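Local coordinates for PUA domain-containing protein (Thermoplasma acidophilum DSM 1728, PDB 1Q7H) that is of unknown function but, with its PUA domain, probably binds RNA and may take part in translation initiation, at residues 13-18 with 29-34; 48-51 with 55-58. One frame throughout, in Å; residues are numbered along the deposited sequence.

Interaction 1 (13-18 with 29-34). Unlike the reference sequence in segment 13-18: Gln18 (reference Ala).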
loop_
_atom_site.group_PDB
_atom_site.type_symbol
_atom_site.label_atom_id
_atom_site.label_comp_id
_atom_site.label_asym_id
_atom_site.label_seq_id
_atom_site.Cartn_x
_atom_site.Cartn_y
_atom_site.Cartn_z
ATOM N N LYS A 13 11.562 13.302 -7.940
ATOM C CA LYS A 13 10.830 12.995 -9.158
ATOM C C LYS A 13 10.734 11.498 -9.410
ATOM O O LYS A 13 9.695 11.007 -9.849
ATOM C CB LYS A 13 11.485 13.687 -10.354
ATOM C CG LYS A 13 10.692 13.586 -11.643
ATOM C CD LYS A 13 11.427 14.284 -12.775
ATOM C CE LYS A 13 10.687 14.159 -14.098
ATOM N NZ LYS A 13 9.351 14.822 -14.059
ATOM N N ARG A 14 11.807 10.766 -9.132
ATOM C CA ARG A 14 11.790 9.326 -9.350
ATOM C C ARG A 14 10.715 8.666 -8.490
ATOM O O ARG A 14 10.007 7.763 -8.939
ATOM C CB ARG A 14 13.150 8.711 -9.012
ATOM C CG ARG A 14 13.182 7.198 -9.191
ATOM C CD ARG A 14 14.551 6.624 -8.903
ATOM N NE ARG A 14 14.883 6.652 -7.484
ATOM C CZ ARG A 14 14.605 5.672 -6.634
ATOM N NH1 ARG A 14 13.986 4.577 -7.063
ATOM N NH2 ARG A 14 14.954 5.783 -5.359
ATOM N N ILE A 15 10.602 9.113 -7.247
ATOM C CA ILE A 15 9.615 8.557 -6.342
ATOM C C ILE A 15 8.209 8.973 -6.767
ATOM O O ILE A 15 7.280 8.174 -6.683
ATOM C CB ILE A 15 9.881 9.009 -4.893
ATOM C CG1 ILE A 15 11.322 8.668 -4.505
ATOM C CG2 ILE A 15 8.925 8.325 -3.950
ATOM C CD1 ILE A 15 11.656 7.202 -4.625
ATOM N N TRP A 16 8.050 10.209 -7.240
ATOM C CA TRP A 16 6.732 10.666 -7.681
ATOM C C TRP A 16 6.252 9.800 -8.835
ATOM O O TRP A 16 5.086 9.389 -8.884
ATOM C CB TRP A 16 6.763 12.118 -8.171
ATOM C CG TRP A 16 7.301 13.118 -7.194
ATOM C CD1 TRP A 16 7.361 12.998 -5.834
ATOM C CD2 TRP A 16 7.836 14.409 -7.509
ATOM N NE1 TRP A 16 7.905 14.138 -5.283
ATOM C CE2 TRP A 16 8.206 15.017 -6.289
ATOM C CE3 TRP A 16 8.044 15.108 -8.706
ATOM C CZ2 TRP A 16 8.769 16.291 -6.231
ATOM C CZ3 TRP A 16 8.606 16.376 -8.649
ATOM C CH2 TRP A 16 8.962 16.954 -7.420
ATOM N N GLU A 17 7.160 9.536 -9.769
ATOM C CA GLU A 17 6.843 8.735 -10.937
ATOM C C GLU A 17 6.511 7.300 -10.559
ATOM O O GLU A 17 5.627 6.698 -11.146
ATOM C CB GLU A 17 8.003 8.764 -11.931
ATOM C CG GLU A 17 8.391 10.155 -12.388
ATOM C CD GLU A 17 9.592 10.146 -13.327
ATOM O OE1 GLU A 17 10.525 9.342 -13.095
ATOM O OE2 GLU A 17 9.609 10.950 -14.286
ATOM N N GLN A 18 7.219 6.744 -9.585
ATOM C CA GLN A 18 6.929 5.380 -9.152
ATOM C C GLN A 18 5.514 5.293 -8.573
ATOM O O GLN A 18 4.773 4.358 -8.864
ATOM C CB GLN A 18 7.933 4.929 -8.095
ATOM C CG GLN A 18 9.277 4.547 -8.679
ATOM C CD GLN A 18 9.223 3.244 -9.451
ATOM O OE1 GLN A 18 10.114 2.949 -10.243
ATOM N NE2 GLN A 18 8.184 2.450 -9.213
ATOM N N GLU A 29 5.847 17.244 -4.361
ATOM C CA GLU A 29 6.062 17.160 -2.915
ATOM C C GLU A 29 7.543 16.915 -2.608
ATOM O O GLU A 29 8.167 16.028 -3.191
ATOM C CB GLU A 29 5.229 16.018 -2.335
ATOM C CG GLU A 29 3.751 16.074 -2.708
ATOM C CD GLU A 29 2.875 16.664 -1.612
ATOM O OE1 GLU A 29 3.418 17.135 -0.587
ATOM O OE2 GLU A 29 1.633 16.652 -1.784
ATOM N N SER A 30 8.117 17.704 -1.706
ATOM C CA SER A 30 9.517 17.501 -1.361
ATOM C C SER A 30 9.569 16.360 -0.362
ATOM O O SER A 30 8.674 16.214 0.466
ATOM C CB SER A 30 10.139 18.778 -0.778
ATOM O OG SER A 30 9.466 19.204 0.384
ATOM N N LEU A 31 10.623 15.558 -0.440
ATOM C CA LEU A 31 10.757 14.390 0.420
ATOM C C LEU A 31 12.034 14.311 1.256
ATOM O O LEU A 31 13.092 14.780 0.840
ATOM C CB LEU A 31 10.681 13.132 -0.456
ATOM C CG LEU A 31 9.523 13.029 -1.460
ATOM C CD1 LEU A 31 9.784 11.902 -2.444
ATOM C CD2 LEU A 31 8.213 12.791 -0.710
ATOM N N GLU A 32 11.924 13.713 2.439
ATOM C CA GLU A 32 13.084 13.495 3.291
ATOM C C GLU A 32 13.264 11.991 3.282
ATOM O O GLU A 32 12.283 11.250 3.287
ATOM C CB GLU A 32 12.839 13.929 4.725
ATOM C CG GLU A 32 12.532 15.381 4.911
ATOM C CD GLU A 32 12.378 15.710 6.372
ATOM O OE1 GLU A 32 13.405 15.942 7.047
ATOM O OE2 GLU A 32 11.227 15.707 6.852
ATOM N N VAL A 33 14.504 11.530 3.262
ATOM C CA VAL A 33 14.752 10.103 3.244
ATOM C C VAL A 33 15.501 9.694 4.503
ATOM O O VAL A 33 16.259 10.479 5.060
ATOM C CB VAL A 33 15.560 9.710 1.985
ATOM C CG1 VAL A 33 16.970 10.298 2.060
ATOM C CG2 VAL A 33 15.588 8.200 1.836
ATOM N N ALA A 34 15.269 8.467 4.956
ATOM C CA ALA A 34 15.927 7.941 6.144
ATOM C C ALA A 34 16.207 6.462 5.901
ATOM O O ALA A 34 15.536 5.835 5.084
ATOM C CB ALA A 34 15.033 8.127 7.361
#
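Trp16 reaches from the helix to the approach of the strand with its indole N-H, donating a hydrogen bond from NE1 to the backbone O of Glu29 at 2.8 Å. The acceptor lies nearly in the indole plane, at the ring edge, and the N-H meets a lone pair in the carbonyl plane. The bond is bent, with 132° at the hydrogen, because the oxygen sits partly toward the six-membered ring: it is 3.1 Å from Trp16 CZ2. Tryptophan suits this place, as it fills buried space with a large ring and still carries one N-H for a loop carbonyl. With its CG anti to the carbonyl carbon (chi1 -56°), the ring leans back along its own helix, and one face lies under the backbone N of Lys13, which stands over the ring centre.

The apolar part centres on one methyl group. Leu31 CD1 comes up to the branched base of Ile15, 3.8 Å from Ile15 CB and 4.0 Å from Ile15 CG2, and also approaches Trp16 CD1 at 4.3 Å, obliquely to the ring. A beta-branched isoleucine offers a broad surface close to the helix backbone, while leucine, branching only at CG, carries its methyls out from the extended chain across the gap, where the CA atoms of Ile15 and Leu31 are 9.0 Å apart.

The carboxylate of Glu29 turns from the helix, and its OE2 is hydrogen-bonded to Tyr65 OH. Around the contact, Leu31 packs on Ile44 of strand 40-44 and pairs through its backbone with Ile7, Trp16 touches Ile26 in the connecting loop, and Ile15 reaches Leu56 of strand 56-58. Helix 9-20 is thereby laid against one face of the antiparallel sheet of the N-terminal, pre-PUA region.

Interaction 2 (48-51 with 55-58)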
loop_
_atom_site.group_PDB
_atom_site.type_symbol
_atom_site.label_atom_id
_atom_site.label_comp_id
_atom_site.label_asym_id
_atom_site.label_seq_id
_atom_site.Cartn_x
_atom_site.Cartn_y
_atom_site.Cartn_z
ATOM N N PRO A 48 6.002 8.980 7.373
ATOM C CA PRO A 48 6.577 8.128 6.327
ATOM C C PRO A 48 5.525 7.893 5.243
ATOM O O PRO A 48 4.414 7.456 5.536
ATOM C CB PRO A 48 6.960 6.854 7.088
ATOM C CG PRO A 48 5.955 6.799 8.201
ATOM C CD PRO A 48 5.892 8.252 8.652
HETATM N N MSE A 49 5.879 8.186 3.995
HETATM C CA MSE A 49 4.951 8.050 2.877
HETATM C C MSE A 49 5.255 6.921 1.890
HETATM O O MSE A 49 4.337 6.325 1.317
HETATM C CB MSE A 49 4.871 9.390 2.147
HETATM C CG MSE A 49 4.365 10.515 3.047
HETATM SE SE MSE A 49 2.469 10.316 3.473
HETATM C CE MSE A 49 2.138 11.968 4.418
ATOM N N VAL A 50 6.533 6.628 1.681
ATOM C CA VAL A 50 6.914 5.555 0.770
ATOM C C VAL A 50 8.050 4.751 1.384
ATOM O O VAL A 50 9.040 5.318 1.839
ATOM C CB VAL A 50 7.381 6.101 -0.595
ATOM C CG1 VAL A 50 7.687 4.953 -1.531
ATOM C CG2 VAL A 50 6.317 7.004 -1.200
ATOM N N PHE A 51 7.903 3.431 1.405
ATOM C CA PHE A 51 8.935 2.566 1.954
ATOM C C PHE A 51 9.663 1.855 0.823
ATOM O O PHE A 51 9.054 1.448 -0.171
ATOM C CB PHE A 51 8.328 1.500 2.877
ATOM C CG PHE A 51 7.633 2.055 4.082
ATOM C CD1 PHE A 51 8.354 2.682 5.090
ATOM C CD2 PHE A 51 6.252 1.944 4.213
ATOM C CE1 PHE A 51 7.709 3.197 6.225
ATOM C CE2 PHE A 51 5.600 2.452 5.341
ATOM C CZ PHE A 51 6.332 3.081 6.348
ATOM N N ASP A 55 10.431 -3.619 -2.973
ATOM C CA ASP A 55 9.779 -2.764 -3.953
ATOM C C ASP A 55 9.448 -1.473 -3.217
ATOM O O ASP A 55 9.573 -1.407 -1.993
ATOM C CB ASP A 55 8.471 -3.389 -4.452
ATOM C CG ASP A 55 8.679 -4.706 -5.168
ATOM O OD1 ASP A 55 9.486 -4.744 -6.123
ATOM O OD2 ASP A 55 8.025 -5.700 -4.780
ATOM N N LEU A 56 9.048 -0.446 -3.956
ATOM C CA LEU A 56 8.654 0.801 -3.330
ATOM C C LEU A 56 7.194 0.604 -2.943
ATOM O O LEU A 56 6.343 0.346 -3.790
ATOM C CB LEU A 56 8.797 1.973 -4.291
ATOM C CG LEU A 56 10.216 2.487 -4.492
ATOM C CD1 LEU A 56 10.218 3.516 -5.592
ATOM C CD2 LEU A 56 10.734 3.088 -3.192
ATOM N N ILE A 57 6.927 0.730 -1.652
ATOM C CA ILE A 57 5.602 0.533 -1.087
ATOM C C ILE A 57 5.039 1.818 -0.491
ATOM O O ILE A 57 5.700 2.470 0.317
ATOM C CB ILE A 57 5.690 -0.525 0.048
ATOM C CG1 ILE A 57 6.189 -1.858 -0.521
ATOM C CG2 ILE A 57 4.359 -0.684 0.742
ATOM C CD1 ILE A 57 6.503 -2.887 0.548
ATOM N N PRO A 58 3.817 2.217 -0.892
ATOM C CA PRO A 58 3.246 3.446 -0.315
ATOM C C PRO A 58 2.822 3.082 1.101
ATOM O O PRO A 58 2.438 1.942 1.349
ATOM C CB PRO A 58 2.042 3.717 -1.208
ATOM C CG PRO A 58 1.601 2.302 -1.602
ATOM C CD PRO A 58 2.934 1.659 -1.932
#
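Val50 lays its CG1 methyl against CD2 of Leu56, 3.9 Å away, on the diagonal of a tight antiparallel pairing. CG1 stands anti to the backbone N (chi1 -177°), which turns this branch to the neighbouring strand, where it also comes 3.7 Å from the backbone O of Ile57. Beta-branched valine suits an extended strand.

The strands are joined by the backbone of Phe51 and Ile57, a hydrogen-bonded antiparallel pair. Phe51 N donates to Ile57 O at 2.6 Å and Ile57 N returns a bond to Phe51 O at 2.7 Å, both nearly straight. Next to it, Val50 and Pro58 form a non-hydrogen-bonded pair, a position in which proline costs the pairing nothing, since no N-H is asked of it. A CA-H...O contact adds to the pairing: Leu56 CA lies 3.2 Å from Phe51 O.

In these two pairs the side chains alternate: Phe51 and Ile57 lie on one face of the sheet, their CB atoms 4.4 Å apart, and Val50 and Pro58 lie on the other. Met49, a selenomethionine, and Val50 both face Tyr42 of strand 40-44, making a classic beta bulge in the inner strand of the hairpin.

Strand 56-58 is the last strand of the N-terminal sheet. Val50 and Pro58 meet Met19 of helix 9-20, and both also touch helix 60-65. Toward the C-terminal part of the chain, Phe51 makes an edge-to-face ring contact with His142, while Ile57 and Pro58 pack on Met106 of strand 106-111, so the hairpin borders the PUA domain.

Overall arrangement
From the N terminus, helix 9-20 comes first, and interaction 1 closes the loop that leads from it to strand 32-35. The chain then runs through strand 40-44 before interaction 2 closes the short hairpin of strands 47-52 and 56-58. The two are therefore in series, neither nested nor crossed. In space their centres are about 10 Å apart and they meet directly, Gln18 CG lying 3.4 Å from Leu56 CD1 and Ile15 CG2 4.0 Å from Val50 CG2. The helix thus reaches from the loop leading into strand 32-35 to the edge strand 56-58, while side chains of the interaction 2 hairpin pack against the PUA domain.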